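Local coordinates for glycosyl hydrolase family 2, TIM barrel domain protein (Parabacteroides merdae ATCC 43184, PDB 6DXU) that is a gut-bacterial beta-glucuronidase of glycoside hydrolase family 2, which probably removes glucuronic acid from glucuronide conjugates by hydrolysis, at residues 317-321 / 322-326; 349-352 / 353-357; 370-373 / 374-378; 574-577 / 578-581. All coordinates share one frame; numbering follows the deposited sequence.

Interaction 1. Residues 317-321 / 322-326; sequences PFFLN and GKRLL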
loop_
_atom_site.group_PDB
_atom_site.type_symbol
_atom_site.label_atom_id
_atom_site.label_comp_id
_atom_site.label_asym_id
_atom_site.label_seq_id
_atom_site.Cartn_x
_atom_site.Cartn_y
_atom_site.Cartn_z
ATOM N N PRO D 317 32.900 -16.079 40.400
ATOM C CA PRO D 317 31.872 -17.095 40.137
ATOM C C PRO D 317 30.460 -16.592 40.375
ATOM O O PRO D 317 30.211 -15.385 40.488
ATOM C CB PRO D 317 32.242 -18.213 41.117
ATOM C CG PRO D 317 32.841 -17.478 42.298
ATOM C CD PRO D 317 33.500 -16.227 41.740
ATOM N N PHE D 318 29.537 -17.533 40.489
ATOM C CA PHE D 318 28.115 -17.252 40.591
ATOM C C PHE D 318 27.610 -17.675 41.961
ATOM O O PHE D 318 27.996 -18.730 42.475
ATOM C CB PHE D 318 27.349 -17.990 39.485
ATOM C CG PHE D 318 25.853 -17.912 39.625
ATOM C CD1 PHE D 318 25.167 -16.773 39.220
ATOM C CD2 PHE D 318 25.140 -18.983 40.140
ATOM C CE1 PHE D 318 23.789 -16.691 39.347
ATOM C CE2 PHE D 318 23.770 -18.917 40.273
ATOM C CZ PHE D 318 23.088 -17.761 39.868
ATOM N N PHE D 319 26.760 -16.838 42.556
ATOM C CA PHE D 319 26.228 -17.068 43.892
ATOM C C PHE D 319 24.713 -17.135 43.841
ATOM O O PHE D 319 24.068 -16.238 43.295
ATOM C CB PHE D 319 26.653 -15.967 44.871
ATOM C CG PHE D 319 28.066 -16.107 45.357
ATOM C CD1 PHE D 319 28.323 -16.460 46.665
ATOM C CD2 PHE D 319 29.134 -15.908 44.504
ATOM C CE1 PHE D 319 29.622 -16.600 47.116
ATOM C CE2 PHE D 319 30.435 -16.053 44.955
ATOM C CZ PHE D 319 30.674 -16.397 46.254
ATOM N N LEU D 320 24.156 -18.190 44.422
ATOM C CA LEU D 320 22.717 -18.349 44.599
ATOM C C LEU D 320 22.429 -18.309 46.094
ATOM O O LEU D 320 22.986 -19.113 46.851
ATOM C CB LEU D 320 22.224 -19.665 43.990
ATOM C CG LEU D 320 20.730 -19.941 44.178
ATOM C CD1 LEU D 320 19.912 -18.877 43.442
ATOM C CD2 LEU D 320 20.364 -21.335 43.706
ATOM N N ASN D 321 21.597 -17.353 46.516
ATOM C CA ASN D 321 21.202 -17.234 47.921
ATOM C C ASN D 321 22.419 -17.128 48.840
ATOM O O ASN D 321 22.475 -17.743 49.904
ATOM C CB ASN D 321 20.297 -18.395 48.324
ATOM C CG ASN D 321 18.955 -18.353 47.605
ATOM O OD1 ASN D 321 18.451 -17.274 47.300
ATOM N ND2 ASN D 321 18.367 -19.522 47.355
ATOM N N GLY D 322 23.409 -16.353 48.404
ATOM C CA GLY D 322 24.592 -16.045 49.183
ATOM C C GLY D 322 25.653 -17.125 49.247
ATOM O O GLY D 322 26.607 -16.983 50.017
ATOM N N LYS D 323 25.553 -18.187 48.447
ATOM C CA LYS D 323 26.573 -19.233 48.438
ATOM C C LYS D 323 26.990 -19.557 47.010
ATOM O O LYS D 323 26.152 -19.586 46.103
ATOM C CB LYS D 323 26.060 -20.487 49.132
ATOM C CG LYS D 323 25.546 -20.205 50.544
ATOM C CD LYS D 323 24.854 -21.409 51.143
ATOM C CE LYS D 323 24.258 -21.087 52.508
ATOM N NZ LYS D 323 24.019 -22.346 53.275
ATOM N N ARG D 324 28.288 -19.806 46.821
ATOM C CA ARG D 324 28.805 -20.106 45.496
ATOM C C ARG D 324 28.136 -21.357 44.944
ATOM O O ARG D 324 28.025 -22.376 45.634
ATOM C CB ARG D 324 30.322 -20.301 45.539
ATOM C CG ARG D 324 30.973 -20.407 44.168
ATOM C CD ARG D 324 31.198 -21.841 43.691
ATOM N NE ARG D 324 31.780 -21.854 42.344
ATOM C CZ ARG D 324 32.717 -22.706 41.928
ATOM N NH1 ARG D 324 33.196 -23.639 42.747
ATOM N NH2 ARG D 324 33.178 -22.624 40.688
ATOM N N LEU D 325 27.676 -21.269 43.695
ATOM C CA LEU D 325 27.045 -22.386 43.000
ATOM C C LEU D 325 27.677 -22.537 41.625
ATOM O O LEU D 325 27.586 -21.628 40.797
ATOM C CB LEU D 325 25.527 -22.183 42.881
ATOM C CG LEU D 325 24.794 -23.277 42.096
ATOM C CD1 LEU D 325 24.782 -24.611 42.848
ATOM C CD2 LEU D 325 23.364 -22.819 41.818
ATOM N N LEU D 326 28.357 -23.658 41.402
ATOM C CA LEU D 326 28.873 -23.959 40.074
ATOM C C LEU D 326 27.715 -24.359 39.174
ATOM O O LEU D 326 27.014 -25.333 39.464
ATOM C CB LEU D 326 29.913 -25.079 40.145
ATOM C CG LEU D 326 30.509 -25.520 38.803
ATOM C CD1 LEU D 326 31.274 -24.387 38.171
ATOM C CD2 LEU D 326 31.425 -26.723 39.007
HETATM O O HOH W 1 29.999 -20.443 40.454
HETATM O O HOH W 2 23.497 -14.879 45.998
#
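F319 and R324 pair across a tight beta hairpin made by strand 318-320 and the start of strand 323-331. The hairpin lies within the TIM barrel family region, and strand 323-331 runs on into the barrel sheet. A type I' turn from L320 to K323 reverses the chain, with N321 and G322 at its corner. Both corner residues have positive phi. L320 and K323 form the hydrogen-bonded pair: L320 N donates to K323 O at 3.0 Å, and K323 N returns a bond to L320 O. Further along, L325 N meets F318 O at 2.8 Å in a nearly straight bond (175°). F319 and R324 form the non-hydrogen-bonded pair, and their side chains share one face of the hairpin. The CG of F319 stands anti to its carbonyl carbon (chi1 -78°), which lays the ring over the R324 backbone. R324 CB makes a CH-pi contact over the ring face, 4.2 Å from the F319 centroid. K313 adds a cation-pi contact to the same ring. On the other side, L320 and L325 lie side by side with their CD2 atoms 3.8 Å apart. The guanidinium end of R324 bonds through NH2 to L585 O, and the amide of N321 bonds to H309 and W278. One water accepts from F318 N and, at 3.0 Å, from R324 NE.

Interaction 2. Residues 349-352 / 353-357; sequences RREM and RMMKD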
loop_
_atom_site.group_PDB
_atom_site.type_symbol
_atom_site.label_atom_id
_atom_site.label_comp_id
_atom_site.label_asym_id
_atom_site.label_seq_id
_atom_site.Cartn_x
_atom_site.Cartn_y
_atom_site.Cartn_z
ATOM N N ARG D 349 8.027 -33.466 30.104
ATOM C CA ARG D 349 8.258 -33.849 31.504
ATOM C C ARG D 349 9.325 -34.937 31.603
ATOM O O ARG D 349 10.212 -34.882 32.468
ATOM C CB ARG D 349 6.961 -34.341 32.154
ATOM C CG ARG D 349 5.847 -33.322 32.210
ATOM C CD ARG D 349 4.660 -33.769 33.073
ATOM N NE ARG D 349 4.846 -33.292 34.444
ATOM C CZ ARG D 349 4.635 -32.026 34.808
ATOM N NH1 ARG D 349 4.218 -31.128 33.907
ATOM N NH2 ARG D 349 4.837 -31.651 36.066
ATOM N N ARG D 350 9.255 -35.940 30.727
ATOM C CA ARG D 350 10.247 -37.014 30.766
ATOM C C ARG D 350 11.644 -36.475 30.501
ATOM O O ARG D 350 12.601 -36.834 31.204
ATOM C CB ARG D 350 9.888 -38.105 29.754
ATOM C CG ARG D 350 10.941 -39.203 29.623
ATOM C CD ARG D 350 10.430 -40.356 28.787
ATOM N NE ARG D 350 11.421 -41.424 28.652
ATOM C CZ ARG D 350 11.308 -42.441 27.800
ATOM N NH1 ARG D 350 10.250 -42.521 27.000
ATOM N NH2 ARG D 350 12.257 -43.370 27.739
ATOM N N GLU D 351 11.779 -35.591 29.502
ATOM C CA GLU D 351 13.088 -35.038 29.165
ATOM C C GLU D 351 13.660 -34.224 30.317
ATOM O O GLU D 351 14.851 -34.331 30.644
ATOM C CB GLU D 351 13.007 -34.163 27.903
ATOM C CG GLU D 351 14.395 -33.757 27.429
ATOM C CD GLU D 351 14.389 -32.973 26.135
ATOM O OE1 GLU D 351 13.537 -33.256 25.264
ATOM O OE2 GLU D 351 15.243 -32.077 25.994
ATOM N N MET D 352 12.842 -33.351 30.905
ATOM C CA MET D 352 13.358 -32.500 31.972
ATOM C C MET D 352 13.656 -33.315 33.224
ATOM O O MET D 352 14.613 -33.019 33.941
ATOM C CB MET D 352 12.376 -31.368 32.275
ATOM C CG MET D 352 12.119 -30.410 31.073
ATOM S SD MET D 352 13.637 -29.742 30.355
ATOM C CE MET D 352 14.260 -28.820 31.769
ATOM N N ARG D 353 12.854 -34.345 33.493
ATOM C CA ARG D 353 13.170 -35.253 34.593
ATOM C C ARG D 353 14.498 -35.976 34.357
ATOM O O ARG D 353 15.291 -36.145 35.293
ATOM C CB ARG D 353 12.023 -36.248 34.776
ATOM C CG ARG D 353 12.335 -37.395 35.749
ATOM C CD ARG D 353 11.948 -36.979 37.155
ATOM N NE ARG D 353 13.116 -36.554 37.915
ATOM C CZ ARG D 353 13.069 -35.762 38.979
ATOM N NH1 ARG D 353 14.191 -35.443 39.612
ATOM N NH2 ARG D 353 11.909 -35.274 39.397
ATOM N N MET D 354 14.752 -36.418 33.115
ATOM C CA MET D 354 16.036 -37.035 32.779
ATOM C C MET D 354 17.203 -36.087 33.032
ATOM O O MET D 354 18.267 -36.512 33.506
ATOM C CB MET D 354 16.062 -37.471 31.311
ATOM C CG MET D 354 15.402 -38.789 30.972
ATOM S SD MET D 354 15.741 -39.169 29.225
ATOM C CE MET D 354 17.464 -39.613 29.289
ATOM N N MET D 355 17.044 -34.811 32.672
ATOM C CA MET D 355 18.090 -33.826 32.943
ATOM C C MET D 355 18.354 -33.692 34.430
ATOM O O MET D 355 19.508 -33.704 34.870
ATOM C CB MET D 355 17.696 -32.446 32.399
ATOM C CG MET D 355 17.745 -32.308 30.940
ATOM S SD MET D 355 17.465 -30.561 30.590
ATOM C CE MET D 355 17.196 -30.728 28.825
ATOM N N LYS D 356 17.292 -33.491 35.215
ATOM C CA LYS D 356 17.454 -33.328 36.659
ATOM C C LYS D 356 18.132 -34.550 37.280
ATOM O O LYS D 356 19.067 -34.416 38.081
ATOM C CB LYS D 356 16.086 -33.073 37.295
ATOM C CG LYS D 356 16.115 -32.887 38.796
ATOM C CD LYS D 356 16.819 -31.610 39.174
ATOM C CE LYS D 356 16.965 -31.556 40.695
ATOM N NZ LYS D 356 17.360 -30.221 41.159
ATOM N N ASP D 357 17.716 -35.749 36.867
ATOM C CA ASP D 357 18.336 -36.979 37.351
ATOM C C ASP D 357 19.794 -37.093 36.929
ATOM O O ASP D 357 20.529 -37.912 37.490
ATOM C CB ASP D 357 17.561 -38.196 36.842
ATOM C CG ASP D 357 16.219 -38.358 37.521
ATOM O OD1 ASP D 357 15.970 -37.663 38.531
ATOM O OD2 ASP D 357 15.407 -39.171 37.034
#
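M352 and M355 meet on the buried side of helix 345-357, and the way each chain folds sets the contact. M352 is bent at both chi2 (-53°) and chi3 (-63°), which brings its methyl round toward the M355 sulfur. M355, like M352, has CG anti to its carbonyl carbon but runs extended beyond CG. The two side chains cross obliquely. M352 CE lies 3.8 Å from M355 SD, and the sulfurs of M352 and M355 are 3.9 Å apart. The methyl of M355 reaches further, to 3.7 Å from E351 OE2. That carboxylate has stronger partners elsewhere: OE2 pairs with R332 and OE1 with K594. With an alanine at M355, the M352 thioether would probably lose its sulfur neighbour and a gap would open beside the E351 carboxylate. On the exposed side, R353 bends at chi2 and chi3 and folds over D357, one turn on. NE and NH1 of R353 both grip D357 OD1, at 3.1 and 3.0 Å, from the same face of the carboxylate. Regular i to i+4 backbone bonds run beneath, such as K356 N to M352 O at 3.0 Å. The helix belongs to a beta-alpha-beta unit between strands 323-331 and 362-364. Its chemistry is divided: the M352 thioether meets helix 372-381 by apolar contact, while on the exposed side R353 has its charge paired with D357.

Interaction 3. Residues 370-373 / 374-378; sequences QSEI and ILDLC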
loop_
_atom_site.group_PDB
_atom_site.type_symbol
_atom_site.label_atom_id
_atom_site.label_comp_id
_atom_site.label_asym_id
_atom_site.label_seq_id
_atom_site.Cartn_x
_atom_site.Cartn_y
_atom_site.Cartn_z
ATOM N N GLN D 370 11.181 -20.913 24.774
ATOM C CA GLN D 370 10.658 -22.267 24.683
ATOM C C GLN D 370 9.287 -22.349 25.339
ATOM O O GLN D 370 8.829 -21.406 25.983
ATOM C CB GLN D 370 11.656 -23.265 25.293
ATOM C CG GLN D 370 12.892 -23.397 24.397
ATOM C CD GLN D 370 13.656 -24.697 24.593
ATOM O OE1 GLN D 370 13.274 -25.549 25.399
ATOM N NE2 GLN D 370 14.742 -24.853 23.846
ATOM N N SER D 371 8.609 -23.481 25.119
ATOM C CA SER D 371 7.293 -23.708 25.708
ATOM C C SER D 371 7.272 -23.354 27.192
ATOM O O SER D 371 8.195 -23.691 27.939
ATOM C CB SER D 371 6.906 -25.180 25.543
ATOM O OG SER D 371 5.797 -25.496 26.354
ATOM N N GLU D 372 6.187 -22.712 27.634
ATOM C CA GLU D 372 6.066 -22.414 29.058
ATOM C C GLU D 372 6.026 -23.678 29.916
ATOM O O GLU D 372 6.327 -23.608 31.109
ATOM C CB GLU D 372 4.827 -21.561 29.349
ATOM C CG GLU D 372 4.833 -21.008 30.799
ATOM C CD GLU D 372 4.392 -19.559 30.910
ATOM O OE1 GLU D 372 3.510 -19.137 30.132
ATOM O OE2 GLU D 372 4.938 -18.834 31.772
ATOM N N ILE D 373 5.651 -24.826 29.347
ATOM C CA ILE D 373 5.740 -26.087 30.086
ATOM C C ILE D 373 7.175 -26.334 30.540
ATOM O O ILE D 373 7.421 -26.772 31.676
ATOM C CB ILE D 373 5.210 -27.247 29.220
ATOM C CG1 ILE D 373 3.708 -27.074 28.962
ATOM C CG2 ILE D 373 5.497 -28.611 29.881
ATOM C CD1 ILE D 373 3.192 -27.961 27.826
ATOM N N ILE D 374 8.142 -26.046 29.665
ATOM C CA ILE D 374 9.552 -26.204 30.014
ATOM C C ILE D 374 9.923 -25.266 31.158
ATOM O O ILE D 374 10.578 -25.667 32.128
ATOM C CB ILE D 374 10.443 -25.955 28.787
ATOM C CG1 ILE D 374 10.154 -26.969 27.673
ATOM C CG2 ILE D 374 11.933 -25.992 29.189
ATOM C CD1 ILE D 374 10.457 -28.434 28.069
ATOM N N LEU D 375 9.503 -24.002 31.072
ATOM C CA LEU D 375 9.852 -23.061 32.135
ATOM C C LEU D 375 9.238 -23.476 33.461
ATOM O O LEU D 375 9.884 -23.370 34.510
ATOM C CB LEU D 375 9.416 -21.642 31.763
ATOM C CG LEU D 375 10.548 -21.348 30.791
ATOM C CD1 LEU D 375 10.095 -21.373 29.352
ATOM C CD2 LEU D 375 11.376 -20.142 31.187
ATOM N N ASP D 376 7.978 -23.913 33.439
ATOM C CA ASP D 376 7.359 -24.400 34.664
ATOM C C ASP D 376 8.137 -25.581 35.233
ATOM O O ASP D 376 8.273 -25.717 36.456
ATOM C CB ASP D 376 5.903 -24.796 34.414
ATOM C CG ASP D 376 4.951 -23.610 34.332
ATOM O OD1 ASP D 376 5.268 -22.495 34.804
ATOM O OD2 ASP D 376 3.833 -23.824 33.821
ATOM N N LEU D 377 8.633 -26.464 34.363
ATOM C CA LEU D 377 9.399 -27.608 34.840
ATOM C C LEU D 377 10.726 -27.168 35.447
ATOM O O LEU D 377 11.182 -27.758 36.432
ATOM C CB LEU D 377 9.624 -28.613 33.707
ATOM C CG LEU D 377 8.397 -29.466 33.396
ATOM C CD1 LEU D 377 8.515 -30.121 32.022
ATOM C CD2 LEU D 377 8.245 -30.521 34.495
ATOM N N CYS D 378 11.356 -26.133 34.885
ATOM C CA CYS D 378 12.588 -25.622 35.486
ATOM C C CYS D 378 12.331 -25.034 36.869
ATOM O O CYS D 378 13.145 -25.212 37.790
ATOM C CB CYS D 378 13.245 -24.585 34.575
ATOM S SG CYS D 378 13.920 -25.293 33.022
HETATM O O HOH W 3 3.583 -20.348 34.426
#
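I373 holds its CG2 branch anti to the backbone N, which sends that methyl along the helix to L377. The two side chains lie side by side and point the same way, with I373 CG2 4.0 Å from L377 CD1. S371 turns its OG anti to the backbone N (chi1 167°), which carries the hydroxyl under the first turn of helix 372-381. There it accepts from I373 N at 3.1 Å. This is an N-cap bond, and it serves an amide that has no preceding turn to bond to. The carbonyl of S371 takes two weak bonds, from I374 N and L375 N. Regular bonds follow, with D376 N to E372 O at 2.9 Å. A glycine in place of S371 would probably leave the I373 amide without its capping acceptor and the helix start less firmly fixed. L375 brings CD1 to 3.3 Å from S371 O, against the start of the helix. Q370 OE1 sits 4.0 Å from I374 CG2, but its hydrogen bond is with R332. On the outer side, a water lies between D376 OD1, at 2.8 Å, and E372 OE2, which it meets only weakly. These two acids probably repel each other mildly, and E372 OE2 also bonds to H419. A side-chain-capped helix start of this kind opens the helix of the beta-alpha-beta unit between strands 362-364 and 384-388, in the TIM barrel.

Interaction 4. Residues 574-577 / 578-581; sequences WHLK and EQET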
loop_
_atom_site.group_PDB
_atom_site.type_symbol
_atom_site.label_atom_id
_atom_site.label_comp_id
_atom_site.label_asym_id
_atom_site.label_seq_id
_atom_site.Cartn_x
_atom_site.Cartn_y
_atom_site.Cartn_z
ATOM N N TRP D 574 37.168 -35.340 31.304
ATOM C CA TRP D 574 38.224 -34.356 31.520
ATOM C C TRP D 574 37.652 -33.006 31.948
ATOM O O TRP D 574 38.076 -32.434 32.962
ATOM C CB TRP D 574 39.061 -34.202 30.249
ATOM C CG TRP D 574 40.166 -33.224 30.444
ATOM C CD1 TRP D 574 40.139 -31.880 30.183
ATOM C CD2 TRP D 574 41.448 -33.496 31.021
ATOM N NE1 TRP D 574 41.336 -31.306 30.534
ATOM C CE2 TRP D 574 42.157 -32.275 31.057
ATOM C CE3 TRP D 574 42.070 -34.654 31.500
ATOM C CZ2 TRP D 574 43.457 -32.182 31.542
ATOM C CZ3 TRP D 574 43.363 -34.559 31.989
ATOM C CH2 TRP D 574 44.044 -33.328 32.004
ATOM N N HIS D 575 36.685 -32.483 31.184
ATOM C CA HIS D 575 36.090 -31.187 31.512
ATOM C C HIS D 575 35.563 -31.165 32.942
ATOM O O HIS D 575 35.776 -30.201 33.690
ATOM C CB HIS D 575 34.948 -30.861 30.544
ATOM C CG HIS D 575 35.387 -30.328 29.217
ATOM N ND1 HIS D 575 35.956 -31.121 28.247
ATOM C CD2 HIS D 575 35.308 -29.085 28.686
ATOM C CE1 HIS D 575 36.220 -30.392 27.179
ATOM N NE2 HIS D 575 35.834 -29.150 27.418
ATOM N N LEU D 576 34.845 -32.219 33.333
ATOM C CA LEU D 576 34.185 -32.212 34.635
ATOM C C LEU D 576 35.196 -32.293 35.776
ATOM O O LEU D 576 35.003 -31.672 36.826
ATOM C CB LEU D 576 33.182 -33.360 34.721
ATOM C CG LEU D 576 32.070 -33.231 33.677
ATOM C CD1 LEU D 576 30.996 -34.284 33.888
ATOM C CD2 LEU D 576 31.480 -31.815 33.725
ATOM N N LYS D 577 36.272 -33.058 35.608
ATOM C CA LYS D 577 37.242 -33.099 36.695
ATOM C C LYS D 577 38.037 -31.799 36.772
ATOM O O LYS D 577 38.389 -31.356 37.871
ATOM C CB LYS D 577 38.138 -34.328 36.563
ATOM C CG LYS D 577 39.135 -34.298 35.460
ATOM C CD LYS D 577 40.535 -34.115 36.010
ATOM C CE LYS D 577 41.560 -34.183 34.892
ATOM N NZ LYS D 577 42.768 -33.362 35.173
ATOM N N GLU D 578 38.265 -31.139 35.634
ATOM C CA GLU D 578 38.897 -29.822 35.661
ATOM C C GLU D 578 38.036 -28.803 36.404
ATOM O O GLU D 578 38.560 -27.939 37.121
ATOM C CB GLU D 578 39.181 -29.348 34.236
ATOM C CG GLU D 578 40.277 -30.138 33.519
ATOM C CD GLU D 578 41.668 -29.894 34.088
ATOM O OE1 GLU D 578 42.459 -29.163 33.441
ATOM O OE2 GLU D 578 41.964 -30.439 35.176
ATOM N N GLN D 579 36.714 -28.875 36.242
ATOM C CA GLN D 579 35.858 -27.882 36.883
ATOM C C GLN D 579 35.905 -27.967 38.405
ATOM O O GLN D 579 35.644 -26.962 39.079
ATOM C CB GLN D 579 34.422 -28.023 36.377
ATOM C CG GLN D 579 34.291 -27.604 34.911
ATOM C CD GLN D 579 32.890 -27.767 34.356
ATOM O OE1 GLN D 579 31.949 -28.138 35.069
ATOM N NE2 GLN D 579 32.745 -27.485 33.068
ATOM N N GLU D 580 36.259 -29.121 38.965
ATOM C CA GLU D 580 36.392 -29.194 40.417
ATOM C C GLU D 580 37.560 -28.370 40.952
ATOM O O GLU D 580 37.629 -28.138 42.166
ATOM C CB GLU D 580 36.525 -30.658 40.853
ATOM C CG GLU D 580 35.266 -31.472 40.557
ATOM C CD GLU D 580 35.315 -32.881 41.114
ATOM O OE1 GLU D 580 36.303 -33.226 41.790
ATOM O OE2 GLU D 580 34.346 -33.634 40.899
ATOM N N THR D 581 38.457 -27.902 40.081
ATOM C CA THR D 581 39.627 -27.131 40.495
ATOM C C THR D 581 39.601 -25.702 39.963
ATOM O O THR D 581 40.654 -25.065 39.852
ATOM C CB THR D 581 40.914 -27.837 40.059
ATOM O OG1 THR D 581 41.047 -27.772 38.633
ATOM C CG2 THR D 581 40.902 -29.295 40.505
HETATM O O HOH W 4 42.252 -28.635 30.873
#
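E578 folds back against W574 and K577, and this is the close-packed part of the contact. Its CG stands anti to the carbonyl carbon (chi1 -69°), which lays it over one face of the indole. The bend at chi2 (-70°) then turns the carboxylate toward K577. E578 CG makes a CH-pi contact 3.8 Å from the centroid of the W574 five-membered ring, and its nearest ring atom is NE1. K577 takes the crowded first torsion, with CG between its backbone N and carbonyl carbon (chi1 72°). Its CE rests over the W574 ring on the same face as E578 CG. K577 NZ then makes a salt bridge with E578 OE2 at 3.0 Å, from above the carboxylate plane. A water at the indole edge joins W574 NE1 (2.8 Å) to E578 OE1. Away from this cluster the backbone of alpha helix 565-579 changes its bonding. E578 N still bonds to W574 O at 3.0 Å, as in a regular alpha helix. Further on, E580 N reaches back only three residues, to K577 O at 3.3 Å. E578 O accepts from both T581 N and T581 OG1. The exposed E580 touches K577 lightly here, its CB 3.6 Å from K577 O. Its OE2 hydrogen-bonds to S683, while K497 donates to T581 OG1.

How the interactions relate
From the N terminus, interaction 1 comes first and closes a tight hairpin, whose second strand leads into the barrel sheet. Interactions 2 and 3 follow on helices 345-357 and 372-381, and interaction 4 on helix 565-579. Each is local, and they stand in series, with none nested or crossed. Interactions 2 and 3 touch directly: M352 packs against I374, L377 and C378, which joins two successive barrel helices. Interaction 4 is distant in sequence but touches interaction 1 through L326 and Q579, so the late helix meets the start of strand 323-331. Interactions 3 and 4 are the furthest apart, with centres about 29 Å from each other.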